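Local coordinates for protein putative fimbrium subunit Fim1C (Bacteroides uniformis, PDB 4K4K) that is a putative subunit of the fimbrial tip, the end of a surface filament of the kind that mediates cell adhesion and biofilm formation, at residues Q170-T175 / T190-V195. Residues are numbered along the deposited sequence; the frame is centred on the assembly and turned at random.
Sequences QQTAAT and TTKEIV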
# COMPACT_ATOMS: atom_id res chain seq x y z
N GLN A 170 -1.43 -9.92 -14.60
CA GLN A 170 -1.64 -8.76 -13.76
C GLN A 170 -1.67 -7.48 -14.54
O GLN A 170 -0.81 -7.27 -15.41
CB GLN A 170 -0.52 -8.63 -12.71
CG GLN A 170 -0.43 -9.79 -11.73
CD GLN A 170 -1.67 -9.92 -10.89
OE1 GLN A 170 -2.44 -10.88 -11.03
NE2 GLN A 170 -1.94 -8.93 -10.05
N GLN A 171 -2.59 -6.59 -14.18
CA GLN A 171 -2.57 -5.20 -14.63
C GLN A 171 -1.53 -4.55 -13.73
O GLN A 171 -1.44 -4.92 -12.55
CB GLN A 171 -3.95 -4.54 -14.52
CG GLN A 171 -4.96 -5.04 -15.55
CD GLN A 171 -4.58 -4.72 -16.99
OE1 GLN A 171 -3.88 -3.75 -17.29
NE2 GLN A 171 -5.03 -5.55 -17.91
N THR A 172 -0.70 -3.63 -14.25
CA THR A 172 0.36 -3.07 -13.42
C THR A 172 0.28 -1.54 -13.25
O THR A 172 1.00 -1.00 -12.40
CB THR A 172 1.74 -3.45 -13.98
OG1 THR A 172 1.85 -2.93 -15.32
CG2 THR A 172 2.01 -4.97 -13.94
N ALA A 173 -0.60 -0.86 -14.00
CA ALA A 173 -0.74 0.60 -13.92
C ALA A 173 -2.10 1.05 -13.37
O ALA A 173 -3.14 0.53 -13.77
CB ALA A 173 -0.54 1.21 -15.31
N ALA A 174 -2.08 2.04 -12.49
CA ALA A 174 -3.31 2.61 -11.94
C ALA A 174 -3.08 4.09 -11.61
O ALA A 174 -1.95 4.55 -11.62
CB ALA A 174 -3.78 1.83 -10.70
N THR A 175 -4.16 4.83 -11.34
CA THR A 175 -4.11 6.23 -10.94
C THR A 175 -4.92 6.42 -9.68
O THR A 175 -5.82 5.63 -9.37
CB THR A 175 -4.63 7.18 -12.05
OG1 THR A 175 -6.03 6.93 -12.28
CG2 THR A 175 -3.83 7.05 -13.38
N THR A 190 -1.24 -4.04 -21.12
CA THR A 190 -0.94 -5.44 -21.37
C THR A 190 -0.69 -6.13 -20.02
O THR A 190 -0.04 -5.55 -19.14
CB THR A 190 0.19 -5.61 -22.41
OG1 THR A 190 0.52 -7.00 -22.51
CG2 THR A 190 1.44 -4.78 -22.10
N THR A 191 -1.29 -7.33 -19.83
CA THR A 191 -1.17 -8.14 -18.62
C THR A 191 0.28 -8.60 -18.49
O THR A 191 0.93 -8.85 -19.51
CB THR A 191 -2.17 -9.30 -18.62
OG1 THR A 191 -2.01 -10.07 -19.81
CG2 THR A 191 -3.62 -8.82 -18.49
N LYS A 192 0.79 -8.69 -17.24
CA LYS A 192 2.18 -9.04 -16.95
C LYS A 192 2.28 -10.08 -15.83
O LYS A 192 1.37 -10.17 -15.00
CB LYS A 192 2.93 -7.74 -16.51
CG LYS A 192 4.45 -7.84 -16.38
CD LYS A 192 5.08 -6.68 -15.59
CE LYS A 192 5.26 -6.98 -14.11
NZ LYS A 192 6.69 -7.06 -13.70
N GLU A 193 3.38 -10.84 -15.81
CA GLU A 193 3.67 -11.78 -14.74
C GLU A 193 4.41 -10.97 -13.69
O GLU A 193 5.36 -10.26 -14.03
CB GLU A 193 4.53 -12.95 -15.25
CG GLU A 193 4.73 -14.03 -14.21
CD GLU A 193 3.67 -15.11 -14.22
OE1 GLU A 193 2.94 -15.22 -15.24
OE2 GLU A 193 3.59 -15.88 -13.24
N ILE A 194 3.98 -11.02 -12.43
CA ILE A 194 4.68 -10.28 -11.39
C ILE A 194 5.42 -11.27 -10.50
O ILE A 194 4.80 -12.15 -9.90
CB ILE A 194 3.75 -9.37 -10.56
CG1 ILE A 194 3.12 -8.25 -11.42
CG2 ILE A 194 4.50 -8.81 -9.32
CD1 ILE A 194 2.16 -7.29 -10.65
N VAL A 195 6.75 -11.10 -10.39
CA VAL A 195 7.56 -11.96 -9.54
C VAL A 195 7.43 -11.40 -8.13
O VAL A 195 7.71 -10.22 -7.90
CB VAL A 195 9.03 -12.03 -10.03
CG1 VAL A 195 9.93 -12.68 -8.98
CG2 VAL A 195 9.12 -12.78 -11.37
O HOH W 1 -0.40 -3.56 -17.14
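The carbonyl oxygen of Q170 accepts the N-H of K192, with Q170 O to K192 N at 2.8 Å, and is also approached by the CA-H of T191, whose CA lies 3.3 Å from it, a weaker contact. In return Q170 N donates to K192 O at 2.8 Å, a fairly straight bond (161° at the hydrogen), so Q170 and K192 form an antiparallel hydrogen-bonded pair. Two residues on, past this pair, a water accepts from T172 N at 2.9 Å and lies within hydrogen-bonding distance of T190 O at 2.8 Å. Beside the pair, I194 crosses the side chain of Q170 at about a right angle. Its CG1 leaves anti to its own carbonyl carbon (chi1 -64°) and the chain runs on extended, which brings CD1 to 3.6 Å from Q170 CB; the same methyl also touches T172 CG2. Cutting I194 back to an alanine would remove CG1 and CD1, which is likely to open a gap beside Q170 CB and leave the T172 methyl with K192 alone across the contact. That methyl, T172 CG2, rests 3.8 Å from K192 CE, while K192 NZ goes on to the backbone oxygen of S107. Q171 starts away from the other segment, but its chain bends at chi2 and brings NE2 beside T191 CG2, while OE1 is bonded to G189 N. The contact thus ties strand 164-177, at its irregular middle, to the start of strand 192-199 in this fimbrillin-like chain; farther along, T172 and A174 pair with the 101-106 region, and A173 and T175 with residues 185-187.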